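Local structure of Beta/alpha-amylase (3VOC) at residues Leu317-Thr322 with Val354-Glu359. The protein hydrolyses alpha-1,4-glucosidic linkages of starch, this chain being the family 14 beta-amylase domain that removes maltose units from non-reducing chain ends. Sequence-based numbering, arbitrary orientation.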
ATOM      1  N   LEU A 317      -7.548 -11.808  -1.317  1.00 15.82           N
ATOM      2  CA  LEU A 317      -6.227 -11.227  -1.062  1.00 15.75           C
ATOM      3  C   LEU A 317      -5.956 -11.174   0.431  1.00 15.56           C
ATOM      4  O   LEU A 317      -6.863 -10.878   1.234  1.00 15.68           O
ATOM      5  CB  LEU A 317      -6.146  -9.805  -1.622  1.00 15.22           C
ATOM      6  CG  LEU A 317      -6.360  -9.664  -3.144  1.00 16.00           C
ATOM      7  CD1 LEU A 317      -6.448  -8.215  -3.563  1.00 14.66           C
ATOM      8  CD2 LEU A 317      -5.256 -10.365  -3.936  1.00 15.93           C
ATOM      9  N   ASP A 318      -4.711 -11.454   0.806  1.00 15.22           N
ATOM     10  CA  ASP A 318      -4.298 -11.324   2.196  1.00 15.26           C
ATOM     11  C   ASP A 318      -4.015  -9.864   2.485  1.00 15.02           C
ATOM     12  O   ASP A 318      -3.726  -9.096   1.570  1.00 14.85           O
ATOM     13  CB  ASP A 318      -3.055 -12.172   2.470  1.00 15.50           C
ATOM     14  CG  ASP A 318      -3.346 -13.672   2.447  1.00 15.78           C
ATOM     15  OD1 ASP A 318      -4.502 -14.078   2.250  1.00 16.45           O
ATOM     16  OD2 ASP A 318      -2.405 -14.451   2.656  1.00 18.37           O
ATOM     17  N   LEU A 319      -4.100  -9.485   3.753  1.00 14.80           N
ATOM     18  CA  LEU A 319      -3.950  -8.076   4.131  1.00 15.48           C
ATOM     19  C   LEU A 319      -2.647  -7.867   4.881  1.00 15.76           C
ATOM     20  O   LEU A 319      -2.379  -8.549   5.876  1.00 15.96           O
ATOM     21  CB  LEU A 319      -5.139  -7.624   5.000  1.00 14.64           C
ATOM     22  CG  LEU A 319      -5.038  -6.247   5.675  1.00 15.54           C
ATOM     23  CD1 LEU A 319      -4.984  -5.213   4.594  1.00 14.98           C
ATOM     24  CD2 LEU A 319      -6.249  -5.993   6.587  1.00 16.59           C
ATOM     25  N   THR A 320      -1.839  -6.924   4.400  1.00 16.27           N
ATOM     26  CA  THR A 320      -0.656  -6.489   5.120  1.00 16.22           C
ATOM     27  C   THR A 320      -0.999  -5.155   5.779  1.00 16.28           C
ATOM     28  O   THR A 320      -1.513  -4.224   5.128  1.00 16.11           O
ATOM     29  CB  THR A 320       0.561  -6.344   4.182  1.00 16.91           C
ATOM     30  OG1 THR A 320       0.913  -7.636   3.665  1.00 18.89           O
ATOM     31  CG2 THR A 320       1.772  -5.714   4.912  1.00 17.28           C
ATOM     32  N   PHE A 321      -0.742  -5.071   7.072  1.00 15.72           N
ATOM     33  CA  PHE A 321      -0.878  -3.807   7.756  1.00 16.92           C
ATOM     34  C   PHE A 321       0.456  -3.425   8.373  1.00 17.95           C
ATOM     35  O   PHE A 321       1.380  -4.241   8.424  1.00 18.38           O
ATOM     36  CB  PHE A 321      -2.028  -3.822   8.785  1.00 16.62           C
ATOM     37  CG  PHE A 321      -2.495  -2.442   9.169  1.00 16.03           C
ATOM     38  CD1 PHE A 321      -3.051  -1.597   8.207  1.00 15.47           C
ATOM     39  CD2 PHE A 321      -2.336  -1.969  10.472  1.00 15.58           C
ATOM     40  CE1 PHE A 321      -3.457  -0.291   8.546  1.00 15.55           C
ATOM     41  CE2 PHE A 321      -2.752  -0.663  10.828  1.00 15.10           C
ATOM     42  CZ  PHE A 321      -3.305   0.171   9.864  1.00 13.09           C
ATOM     43  N   THR A 322       0.558  -2.175   8.818  1.00 18.93           N
ATOM     44  CA  THR A 322       1.828  -1.592   9.230  1.00 18.95           C
ATOM     45  C   THR A 322       1.662  -0.848  10.555  1.00 19.30           C
ATOM     46  O   THR A 322       0.576  -0.875  11.156  1.00 19.32           O
ATOM     47  CB  THR A 322       2.361  -0.653   8.114  1.00 19.65           C
ATOM     48  OG1 THR A 322       3.607  -0.090   8.517  1.00 18.63           O
ATOM     49  CG2 THR A 322       1.367   0.465   7.828  1.00 19.25           C
ATOM     50  N   VAL A 354      -9.829 -12.749   7.211  1.00 19.14           N
ATOM     51  CA  VAL A 354      -8.799 -12.249   6.291  1.00 18.32           C
ATOM     52  C   VAL A 354      -7.427 -12.468   6.923  1.00 17.58           C
ATOM     53  O   VAL A 354      -7.169 -11.990   8.027  1.00 17.42           O
ATOM     54  CB  VAL A 354      -9.019 -10.758   5.939  1.00 17.95           C
ATOM     55  CG1 VAL A 354      -7.860 -10.209   5.090  1.00 17.15           C
ATOM     56  CG2 VAL A 354     -10.350 -10.582   5.188  1.00 18.78           C
ATOM     57  N   ARG A 355      -6.555 -13.196   6.231  1.00 17.11           N
ATOM     58  CA  ARG A 355      -5.205 -13.467   6.734  1.00 16.40           C
ATOM     59  C   ARG A 355      -4.403 -12.173   6.879  1.00 16.53           C
ATOM     60  O   ARG A 355      -4.330 -11.378   5.935  1.00 16.02           O
ATOM     61  CB  ARG A 355      -4.465 -14.414   5.799  1.00 17.02           C
ATOM     62  CG  ARG A 355      -5.055 -15.853   5.743  1.00 17.50           C
ATOM     63  CD  ARG A 355      -4.485 -16.636   4.576  1.00 18.37           C
ATOM     64  NE  ARG A 355      -3.019 -16.641   4.584  1.00 19.61           N
ATOM     65  CZ  ARG A 355      -2.268 -17.552   5.204  1.00 21.32           C
ATOM     66  NH1 ARG A 355      -2.827 -18.552   5.880  1.00 20.73           N
ATOM     67  NH2 ARG A 355      -0.948 -17.473   5.142  1.00 21.20           N
ATOM     68  N   LEU A 356      -3.800 -11.985   8.054  1.00 15.96           N
ATOM     69  CA  LEU A 356      -2.978 -10.812   8.341  1.00 16.05           C
ATOM     70  C   LEU A 356      -1.474 -11.048   8.225  1.00 16.42           C
ATOM     71  O   LEU A 356      -0.933 -12.047   8.723  1.00 15.48           O
ATOM     72  CB  LEU A 356      -3.259 -10.291   9.743  1.00 15.79           C
ATOM     73  CG  LEU A 356      -4.586  -9.603   9.985  1.00 16.61           C
ATOM     74  CD1 LEU A 356      -4.911  -9.711  11.456  1.00 16.65           C
ATOM     75  CD2 LEU A 356      -4.563  -8.118   9.529  1.00 16.57           C
ATOM     76  N   ASN A 357      -0.815 -10.089   7.583  1.00 16.94           N
ATOM     77  CA  ASN A 357       0.647  -9.971   7.596  1.00 17.99           C
ATOM     78  C   ASN A 357       1.017  -8.573   8.080  1.00 17.08           C
ATOM     79  O   ASN A 357       0.262  -7.622   7.871  1.00 16.59           O
ATOM     80  CB  ASN A 357       1.217 -10.221   6.194  1.00 18.52           C
ATOM     81  CG  ASN A 357       0.910 -11.629   5.680  1.00 22.84           C
ATOM     82  OD1 ASN A 357       0.090 -11.807   4.776  1.00 27.24           O
ATOM     83  ND2 ASN A 357       1.569 -12.634   6.260  1.00 24.11           N
ATOM     84  N   GLY A 358       2.176  -8.442   8.716  1.00 17.01           N
ATOM     85  CA  GLY A 358       2.539  -7.201   9.401  1.00 16.19           C
ATOM     86  C   GLY A 358       3.884  -6.632   8.993  1.00 16.60           C
ATOM     87  O   GLY A 358       4.735  -7.348   8.454  1.00 15.62           O
ATOM     88  N   GLU A 359       4.065  -5.336   9.241  1.00 16.13           N
ATOM     89  CA  GLU A 359       5.327  -4.648   8.957  1.00 16.29           C
ATOM     90  C   GLU A 359       5.484  -3.580  10.009  1.00 15.92           C
ATOM     91  O   GLU A 359       4.494  -3.141  10.581  1.00 15.18           O
ATOM     92  CB  GLU A 359       5.256  -3.927   7.616  1.00 16.69           C
ATOM     93  CG  GLU A 359       5.211  -4.836   6.420  1.00 19.35           C
ATOM     94  CD  GLU A 359       5.156  -4.074   5.116  1.00 19.29           C
ATOM     95  OE1 GLU A 359       5.168  -2.832   5.127  1.00 20.92           O
ATOM     96  OE2 GLU A 359       5.104  -4.733   4.073  1.00 22.65           O
TER
HETATM   97  O   HOH W   1      -7.069 -14.084   3.593  1.00 18.35           O
HETATM   98  O   HOH W   2      -0.677  -9.599   2.740  1.00 16.58           O
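D318 OD2 lies at the edge of the R355 guanidinium, close to its plane, and NE bonds it (3.0 Å) in a salt bridge, yet from above the carboxylate plane, the two planes lying 34° apart. A bend in the arginine chain (chi3 54°) turns NE back to the acid, and a water joins D318 OD1 to the R355 backbone N. D318 also pairs with K153 and R275, so an acid suits a place ringed by three basic side chains. An alanine in place of R355 would probably leave D318 OD2 with one cation fewer and D5 without its salt bridge to this arginine. Between the strands, parallel neighbours of the TIM barrel joined through helix 338-352, L319 N bonds R355 O (2.9 Å), N357 N bonds L319 O (2.8 Å) and F321 N bonds N357 O. L319 and L356 lie alongside, CD2 to CD2 at 4.0 Å, both packing against that helix, where leucine suits the apolar outer face. Polar T320 and N357 suit the inner face: a water links T320 OG1 to N357 OD1, which K153 also holds. T320 CG2 rests 3.6 Å from OE2 of E359, the probable proton acceptor; with K279 salt-bridged to OE2, the arrangement is consistent with holding the carboxylate in place.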